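Local structure of transcriptional regulator, LacI family (Corynebacterium glutamicum, 3H5T) at residues A[157-162]-A[216-221]; A[310-315]-A[353-358]; A[125-130]-A[148-153]. The protein acts as an inositol-dependent transcriptional activator that binds a palindromic promoter motif, switching on the inositol phosphate synthase gene and probably others for inositol-derived cell wall components and mycothiol. All coordinates share one frame; numbering follows the deposited sequence.

How the interactions relate
From the N terminus, interaction 3 comes first: it closes a short loop around strand 132-135, joining the ends of helices 117-125 and 142-150. The chain then runs along strand 154-157 into interaction 1, whose second segment follows only after the path has passed into the other subdomain, built on the five-stranded sheet. Interaction 2 closes last, tying the end of helix 307-311 to the C-terminal tail. The three loops follow in series, neither nesting nor crossing. Interaction 3 lies within the subdomain of the seven-stranded sheet, interaction 1 bridges the cleft between subdomains, and interaction 2 probably sits beside their connections, its centre about 43 Å from that of interaction 3.

Interaction 1 of 3, residues A[157-162]-A[216-221]; sequences ADQPAR and AQYQVQ
A161 N and the side-chain amide of Q219 approach each other across this contact, with A161 N 3.0 Å from the amide atom modelled as Q219 NE2. That amide is probably turned over in the model, in which case its oxygen would face A161 N and a hydrogen bond becomes possible. The extended chain of Q219 places its end here, close to the methyl of A161 and to CA of P160, which follows a cis peptide bond. R162 approaches the same amide obliquely with NH2, its guanidinium plane turned 40° from that of the amide. In the reverse direction Q159 stretches toward the backbone of 218-220. Its CG stands between the backbone N and the carbonyl carbon (chi1 57°) and the chain runs straight beyond, so that the amide, also of doubtful orientation, ends beside Q219 and at the edge of the Y218 ring. V220 crosses Q159 at about a right angle: its CG2 sits 3.6 Å from Q159 CD and 3.5 Å from D158 O. V220 is also the N-cap residue of helix 221-235. The carboxylate of D158 itself turns elsewhere, to a salt bridge with K324, and A161 O accepts a hydrogen bond from K139. The segments belong to different subdomains, 157-162 following a strand of the seven-stranded sheet and 216-221 leading into helix 221-235 of the other lobe, where Q221 OE1 is bonded to I197 N. They meet across the cleft in which relatives of this periplasmic-binding-protein fold bind their effectors. Within this contact, two buried glutamine amides lie against opposing backbone beside the V220 methyl, and turned over they could hydrogen-bond to it; the polar pairing therefore depends on how each amide is set.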
loop_
_atom_site.group_PDB
_atom_site.type_symbol
_atom_site.label_atom_id
_atom_site.label_comp_id
_atom_site.label_asym_id
_atom_site.label_seq_id
_atom_site.Cartn_x
_atom_site.Cartn_y
_atom_site.Cartn_z
ATOM N N ALA A 157 -5.633 -7.717 2.156
ATOM C CA ALA A 157 -5.155 -6.399 2.576
ATOM C C ALA A 157 -5.818 -5.318 1.729
ATOM O O ALA A 157 -5.891 -5.429 0.500
ATOM C CB ALA A 157 -3.643 -6.309 2.436
ATOM N N ASP A 158 -6.298 -4.273 2.397
ATOM C CA ASP A 158 -6.957 -3.156 1.732
ATOM C C ASP A 158 -8.346 -3.484 1.184
ATOM O O ASP A 158 -9.313 -2.792 1.482
ATOM C CB ASP A 158 -6.059 -2.625 0.611
ATOM C CG ASP A 158 -5.125 -1.524 1.088
ATOM O OD1 ASP A 158 -4.145 -1.220 0.369
ATOM O OD2 ASP A 158 -5.378 -0.953 2.175
ATOM N N GLN A 159 -8.447 -4.548 0.399
ATOM C CA GLN A 159 -9.722 -4.951 -0.186
ATOM C C GLN A 159 -9.529 -6.301 -0.882
ATOM O O GLN A 159 -8.420 -6.641 -1.275
ATOM C CB GLN A 159 -10.160 -3.892 -1.200
ATOM C CG GLN A 159 -9.132 -3.664 -2.290
ATOM C CD GLN A 159 -9.455 -2.484 -3.172
ATOM O OE1 GLN A 159 -10.621 -2.150 -3.385
ATOM N NE2 GLN A 159 -8.425 -1.856 -3.716
ATOM N N PRO A 160 -10.602 -7.076 -1.076
ATOM C CA PRO A 160 -12.005 -6.841 -0.735
ATOM C C PRO A 160 -12.354 -7.198 0.707
ATOM O O PRO A 160 -11.847 -8.170 1.264
ATOM C CB PRO A 160 -12.736 -7.737 -1.720
ATOM C CG PRO A 160 -11.863 -8.964 -1.673
ATOM C CD PRO A 160 -10.453 -8.382 -1.747
ATOM N N ALA A 161 -13.245 -6.404 1.283
ATOM C CA ALA A 161 -13.705 -6.611 2.643
ATOM C C ALA A 161 -14.829 -7.628 2.646
ATOM O O ALA A 161 -15.447 -7.889 1.616
ATOM C CB ALA A 161 -14.219 -5.291 3.226
ATOM N N ARG A 162 -15.083 -8.197 3.816
ATOM C CA ARG A 162 -16.170 -9.141 3.992
ATOM C C ARG A 162 -16.143 -10.416 3.147
ATOM O O ARG A 162 -17.164 -10.813 2.589
ATOM C CB ARG A 162 -17.498 -8.405 3.787
ATOM C CG ARG A 162 -17.756 -7.283 4.802
ATOM C CD ARG A 162 -19.002 -6.478 4.463
ATOM N NE ARG A 162 -18.790 -5.655 3.276
ATOM C CZ ARG A 162 -18.077 -4.528 3.253
ATOM N NH1 ARG A 162 -17.504 -4.069 4.367
ATOM N NH2 ARG A 162 -17.922 -3.865 2.108
ATOM N N ALA A 216 -19.039 0.920 -8.342
ATOM C CA ALA A 216 -17.616 0.646 -8.216
ATOM C C ALA A 216 -17.350 -0.557 -7.308
ATOM O O ALA A 216 -17.816 -0.603 -6.161
ATOM C CB ALA A 216 -16.901 1.880 -7.675
ATOM N N GLN A 217 -16.598 -1.524 -7.825
ATOM C CA GLN A 217 -16.258 -2.723 -7.068
ATOM C C GLN A 217 -14.908 -2.562 -6.368
ATOM O O GLN A 217 -14.534 -3.367 -5.517
ATOM C CB GLN A 217 -16.216 -3.955 -7.983
ATOM C CG GLN A 217 -17.563 -4.367 -8.565
ATOM C CD GLN A 217 -18.623 -4.517 -7.495
ATOM O OE1 GLN A 217 -18.453 -5.267 -6.528
ATOM N NE2 GLN A 217 -19.724 -3.797 -7.657
ATOM N N TYR A 218 -14.163 -1.531 -6.736
ATOM C CA TYR A 218 -12.890 -1.308 -6.083
ATOM C C TYR A 218 -13.134 -0.442 -4.861
ATOM O O TYR A 218 -13.072 0.782 -4.924
ATOM C CB TYR A 218 -11.885 -0.641 -7.033
ATOM C CG TYR A 218 -11.154 -1.612 -7.953
ATOM C CD1 TYR A 218 -10.034 -2.323 -7.505
ATOM C CD2 TYR A 218 -11.600 -1.835 -9.262
ATOM C CE1 TYR A 218 -9.375 -3.237 -8.335
ATOM C CE2 TYR A 218 -10.955 -2.740 -10.099
ATOM C CZ TYR A 218 -9.843 -3.442 -9.632
ATOM O OH TYR A 218 -9.222 -4.359 -10.453
ATOM N N GLN A 219 -13.454 -1.092 -3.747
ATOM C CA GLN A 219 -13.670 -0.389 -2.487
ATOM C C GLN A 219 -12.334 0.328 -2.260
ATOM O O GLN A 219 -11.358 0.018 -2.932
ATOM C CB GLN A 219 -13.949 -1.416 -1.385
ATOM C CG GLN A 219 -15.116 -2.349 -1.707
ATOM C CD GLN A 219 -15.104 -3.633 -0.879
ATOM O OE1 GLN A 219 -16.057 -4.414 -0.913
ATOM N NE2 GLN A 219 -14.026 -3.855 -0.139
ATOM N N VAL A 220 -12.272 1.260 -1.321
ATOM C CA VAL A 220 -11.046 2.030 -1.071
ATOM C C VAL A 220 -11.210 3.253 -1.964
ATOM O O VAL A 220 -11.418 4.358 -1.471
ATOM C CB VAL A 220 -9.723 1.267 -1.470
ATOM C CG1 VAL A 220 -8.505 2.164 -1.273
ATOM C CG2 VAL A 220 -9.550 0.025 -0.626
ATOM N N GLN A 221 -11.147 3.047 -3.278
ATOM C CA GLN A 221 -11.332 4.146 -4.212
ATOM C C GLN A 221 -12.730 4.700 -3.995
ATOM O O GLN A 221 -12.902 5.878 -3.717
ATOM C CB GLN A 221 -11.201 3.657 -5.647
ATOM C CG GLN A 221 -9.824 3.163 -5.978
ATOM C CD GLN A 221 -8.775 4.145 -5.556
ATOM O OE1 GLN A 221 -8.769 5.283 -6.014
ATOM N NE2 GLN A 221 -7.881 3.719 -4.667
#

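Interaction 2 of 3, residues A[310-315]-A[353-358]; sequences LARDLT and PGSTVA
R312 leans its guanidinium over T356, whose CG2 lies 3.9 Å above one face near the rim, and has S355 OG at its edge. D313 follows, the positive-phi residue of the Schellman motif that ends helix 307-311, and this turn presents its carbonyl to the tail. D313 O accepts from S355 N at 2.8 Å and from S355 OG at 3.0 Å, the two donors arriving from opposite faces of the carbonyl plane. With CG anti to the backbone N (chi1 -169°), the D313 carboxylate lies alongside S355, OD2 next to its CB. L314 directs its side chain to helix 277-289, though its CD1 still touches T356 CG2 (4.2 Å). T315 then pairs with T356 in a reciprocal exchange: T315 N donates to T356 OG1 at 3.0 Å and T356 N to T315 OG1 at 3.2 Å. The T315 hydroxyl also donates to P353 O at 2.9 Å, while T356 OG1 is bonded to L300 O. G354, with positive phi and no side chain, can bring its CA within 4.0 Å of T315 CA. Bonded to strand 299-302 of one sheet and adjoining strands 316-318 and 344-352 of the other, this junction is consistent with the interdomain hinge of the periplasmic-binding-protein fold.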
loop_
_atom_site.group_PDB
_atom_site.type_symbol
_atom_site.label_atom_id
_atom_site.label_comp_id
_atom_site.label_asym_id
_atom_site.label_seq_id
_atom_site.Cartn_x
_atom_site.Cartn_y
_atom_site.Cartn_z
ATOM N N LEU A 310 6.173 12.884 1.819
ATOM C CA LEU A 310 6.695 13.576 2.988
ATOM C C LEU A 310 7.879 14.510 2.703
ATOM O O LEU A 310 8.046 15.516 3.381
ATOM C CB LEU A 310 7.055 12.546 4.068
ATOM C CG LEU A 310 5.874 12.114 4.947
ATOM C CD1 LEU A 310 4.689 11.698 4.097
ATOM C CD2 LEU A 310 6.307 10.975 5.855
ATOM N N ALA A 311 8.691 14.184 1.704
ATOM C CA ALA A 311 9.832 15.023 1.340
ATOM C C ALA A 311 9.354 16.342 0.729
ATOM O O ALA A 311 9.981 17.389 0.915
ATOM C CB ALA A 311 10.721 14.293 0.348
ATOM N N ARG A 312 8.255 16.280 -0.018
ATOM C CA ARG A 312 7.673 17.464 -0.648
ATOM C C ARG A 312 6.778 18.117 0.390
ATOM O O ARG A 312 6.268 19.211 0.188
ATOM C CB ARG A 312 6.821 17.060 -1.861
ATOM C CG ARG A 312 7.161 17.799 -3.156
ATOM C CD ARG A 312 6.134 18.865 -3.554
ATOM N NE ARG A 312 5.921 19.866 -2.514
ATOM C CZ ARG A 312 5.291 21.022 -2.702
ATOM N NH1 ARG A 312 4.814 21.340 -3.896
ATOM N NH2 ARG A 312 5.125 21.857 -1.684
ATOM N N ASP A 313 6.603 17.432 1.512
ATOM C CA ASP A 313 5.738 17.909 2.580
ATOM C C ASP A 313 4.355 18.150 1.995
ATOM O O ASP A 313 3.778 19.228 2.131
ATOM C CB ASP A 313 6.268 19.199 3.203
ATOM C CG ASP A 313 5.528 19.563 4.474
ATOM O OD1 ASP A 313 5.391 18.682 5.347
ATOM O OD2 ASP A 313 5.081 20.718 4.608
ATOM N N LEU A 314 3.842 17.126 1.327
ATOM C CA LEU A 314 2.523 17.163 0.701
ATOM C C LEU A 314 1.460 16.987 1.777
ATOM O O LEU A 314 1.645 16.204 2.706
ATOM C CB LEU A 314 2.408 16.007 -0.295
ATOM C CG LEU A 314 1.096 15.780 -1.049
ATOM C CD1 LEU A 314 1.034 16.792 -2.170
ATOM C CD2 LEU A 314 1.030 14.344 -1.616
ATOM N N THR A 315 0.354 17.716 1.669
ATOM C CA THR A 315 -0.724 17.552 2.637
ATOM C C THR A 315 -1.290 16.185 2.266
ATOM O O THR A 315 -1.631 15.959 1.103
ATOM C CB THR A 315 -1.805 18.615 2.458
ATOM O OG1 THR A 315 -1.226 19.913 2.621
ATOM C CG2 THR A 315 -2.905 18.420 3.478
ATOM N N PRO A 353 -0.758 17.574 8.045
ATOM C CA PRO A 353 -1.064 18.946 7.623
ATOM C C PRO A 353 -0.315 19.390 6.378
ATOM O O PRO A 353 -0.891 20.019 5.498
ATOM C CB PRO A 353 -0.711 19.761 8.858
ATOM C CG PRO A 353 -1.140 18.849 9.957
ATOM C CD PRO A 353 -0.587 17.510 9.509
ATOM N N GLY A 354 0.970 19.061 6.312
ATOM C CA GLY A 354 1.771 19.401 5.147
ATOM C C GLY A 354 1.852 20.868 4.766
ATOM O O GLY A 354 1.596 21.750 5.585
ATOM N N SER A 355 2.198 21.126 3.505
ATOM C CA SER A 355 2.344 22.491 3.014
ATOM C C SER A 355 1.744 22.750 1.636
ATOM O O SER A 355 2.356 23.417 0.805
ATOM C CB SER A 355 3.818 22.863 2.982
ATOM O OG SER A 355 4.493 22.090 2.010
ATOM N N THR A 356 0.557 22.213 1.390
ATOM C CA THR A 356 -0.137 22.427 0.124
ATOM C C THR A 356 -1.561 22.851 0.502
ATOM O O THR A 356 -2.536 22.527 -0.178
ATOM C CB THR A 356 -0.133 21.137 -0.768
ATOM O OG1 THR A 356 -0.545 19.997 -0.001
ATOM C CG2 THR A 356 1.262 20.872 -1.319
ATOM N N VAL A 357 -1.636 23.605 1.604
ATOM C CA VAL A 357 -2.871 24.132 2.193
ATOM C C VAL A 357 -3.333 25.434 1.522
ATOM O O VAL A 357 -3.957 25.398 0.466
ATOM C CB VAL A 357 -2.664 24.359 3.732
ATOM C CG1 VAL A 357 -1.432 25.230 3.970
ATOM C CG2 VAL A 357 -3.905 24.987 4.368
ATOM N N ALA A 358 -3.036 26.576 2.138
ATOM C CA ALA A 358 -3.401 27.885 1.592
ATOM C C ALA A 358 -4.899 28.073 1.370
ATOM O O ALA A 358 -5.334 28.016 0.201
ATOM C CB ALA A 358 -2.646 28.133 0.294
#

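Interaction 3 of 3, residues A[125-130]-A[148-153]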
loop_
_atom_site.group_PDB
_atom_site.type_symbol
_atom_site.label_atom_id
_atom_site.label_comp_id
_atom_site.label_asym_id
_atom_site.label_seq_id
_atom_site.Cartn_x
_atom_site.Cartn_y
_atom_site.Cartn_z
ATOM N N ASN A 125 -4.263 -22.042 -9.532
ATOM C CA ASN A 125 -3.886 -23.433 -9.268
ATOM C C ASN A 125 -2.446 -23.722 -9.679
ATOM O O ASN A 125 -1.909 -24.783 -9.364
ATOM C CB ASN A 125 -4.828 -24.413 -9.976
ATOM C CG ASN A 125 -6.282 -24.223 -9.577
ATOM O OD1 ASN A 125 -6.588 -23.819 -8.458
ATOM N ND2 ASN A 125 -7.186 -24.534 -10.491
ATOM N N ASN A 126 -1.814 -22.789 -10.382
ATOM C CA ASN A 126 -0.427 -22.996 -10.786
ATOM C C ASN A 126 0.536 -22.129 -9.972
ATOM O O ASN A 126 1.687 -21.932 -10.350
ATOM C CB ASN A 126 -0.252 -22.740 -12.287
ATOM C CG ASN A 126 -0.941 -23.802 -13.143
ATOM O OD1 ASN A 126 -0.698 -25.004 -12.984
ATOM N ND2 ASN A 126 -1.808 -23.360 -14.048
ATOM N N ALA A 127 0.044 -21.610 -8.852
ATOM C CA ALA A 127 0.866 -20.813 -7.952
ATOM C C ALA A 127 1.405 -21.807 -6.919
ATOM O O ALA A 127 0.639 -22.381 -6.142
ATOM C CB ALA A 127 0.020 -19.720 -7.268
ATOM N N ALA A 128 2.716 -22.020 -6.935
ATOM C CA ALA A 128 3.371 -22.955 -6.026
ATOM C C ALA A 128 3.563 -22.368 -4.637
ATOM O O ALA A 128 4.696 -22.214 -4.169
ATOM C CB ALA A 128 4.717 -23.366 -6.600
ATOM N N VAL A 129 2.455 -22.068 -3.968
ATOM C CA VAL A 129 2.530 -21.476 -2.642
ATOM C C VAL A 129 1.651 -22.173 -1.612
ATOM O O VAL A 129 0.659 -22.809 -1.963
ATOM C CB VAL A 129 2.154 -19.969 -2.698
ATOM C CG1 VAL A 129 3.116 -19.238 -3.606
ATOM C CG2 VAL A 129 0.723 -19.796 -3.202
ATOM N N ASP A 130 2.034 -22.048 -0.342
ATOM C CA ASP A 130 1.293 -22.645 0.766
ATOM C C ASP A 130 0.233 -21.671 1.276
ATOM O O ASP A 130 -0.637 -22.040 2.062
ATOM C CB ASP A 130 2.236 -22.992 1.929
ATOM C CG ASP A 130 3.314 -24.004 1.548
ATOM O OD1 ASP A 130 2.978 -25.081 1.003
ATOM O OD2 ASP A 130 4.505 -23.722 1.813
ATOM N N ARG A 148 -10.474 -19.490 -3.283
ATOM C CA ARG A 148 -11.404 -20.162 -2.375
ATOM C C ARG A 148 -11.652 -21.599 -2.836
ATOM O O ARG A 148 -11.730 -22.526 -2.022
ATOM C CB ARG A 148 -12.734 -19.403 -2.347
ATOM C CG ARG A 148 -13.753 -19.935 -1.359
ATOM C CD ARG A 148 -15.094 -19.245 -1.534
ATOM N NE ARG A 148 -14.985 -17.792 -1.431
ATOM C CZ ARG A 148 -14.696 -17.151 -0.308
ATOM N NH1 ARG A 148 -14.494 -17.834 0.808
ATOM N NH2 ARG A 148 -14.591 -15.832 -0.303
ATOM N N ALA A 149 -11.774 -21.775 -4.150
ATOM C CA ALA A 149 -12.018 -23.085 -4.739
ATOM C C ALA A 149 -10.826 -24.008 -4.541
ATOM O O ALA A 149 -10.980 -25.222 -4.541
ATOM C CB ALA A 149 -12.324 -22.943 -6.222
ATOM N N ARG A 150 -9.636 -23.433 -4.383
ATOM C CA ARG A 150 -8.437 -24.231 -4.180
ATOM C C ARG A 150 -8.235 -24.463 -2.673
ATOM O O ARG A 150 -7.429 -25.299 -2.259
ATOM C CB ARG A 150 -7.220 -23.514 -4.792
ATOM C CG ARG A 150 -5.888 -24.194 -4.495
ATOM C CD ARG A 150 -4.690 -23.508 -5.149
ATOM N NE ARG A 150 -3.449 -24.121 -4.677
ATOM C CZ ARG A 150 -2.242 -23.895 -5.188
ATOM N NH1 ARG A 150 -2.089 -23.060 -6.207
ATOM N NH2 ARG A 150 -1.182 -24.521 -4.687
ATOM N N GLY A 151 -8.988 -23.730 -1.858
ATOM C CA GLY A 151 -8.860 -23.880 -0.419
ATOM C C GLY A 151 -7.500 -23.412 0.071
ATOM O O GLY A 151 -6.936 -23.972 1.008
ATOM N N LEU A 152 -6.979 -22.372 -0.570
ATOM C CA LEU A 152 -5.674 -21.805 -0.223
ATOM C C LEU A 152 -5.804 -20.808 0.930
ATOM O O LEU A 152 -6.566 -19.848 0.844
ATOM C CB LEU A 152 -5.084 -21.103 -1.452
ATOM C CG LEU A 152 -3.599 -20.735 -1.516
ATOM C CD1 LEU A 152 -2.743 -21.992 -1.418
ATOM C CD2 LEU A 152 -3.323 -20.003 -2.833
ATOM N N PRO A 153 -5.076 -21.037 2.035
ATOM C CA PRO A 153 -5.163 -20.108 3.167
ATOM C C PRO A 153 -4.890 -18.699 2.643
ATOM O O PRO A 153 -3.887 -18.467 1.964
ATOM C CB PRO A 153 -4.057 -20.597 4.103
ATOM C CG PRO A 153 -3.997 -22.063 3.823
ATOM C CD PRO A 153 -4.117 -22.122 2.313
#
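R150 grips A127 O with its guanidinium: NH1 donates at 2.8 Å with an N-H...O angle of 144°, and NH2 adds a weak bond to the same A127 O at 3.2 Å. The oxygen lies near the guanidinium edge, tilted 19° out of the plane, and it also receives a weak bond from V129 N across the inverse gamma turn centred on A128. NH1 has a second acceptor in V124 O, in the last turn of helix 117-125, so the cationic group ties that helix end to the loop behind it. R150 gets there by running fully extended from CB to the guanidinium, CG anti to the backbone N (chi1 174°). Its aliphatic length passes alongside N125 in the opposite direction, with N125 OD1 3.7 Å from R150 CB. Beyond R150, the Schellman turn at G151 ends helix 142-150 and brings L152 back against the loop. There L152 CD1 lies 3.5 Å from V129 O, and L152 CD2 meets V129 CG2 at 4.1 Å, the two side chains crossing roughly perpendicular. At the far end P153 sets its CD 3.5 Å from D130 O, and I336 of helix 321-336 touches both D130 and P153. The contact thus joins the helix-to-strand connections that lead into the adjacent parallel strands 132-135 and 154-157 of an alpha/beta subdomain. One arginine answers carbonyl groups at the end of a helix and in the following turn, where its positive charge would probably be favoured by the negative end of the dipole of helix 117-125.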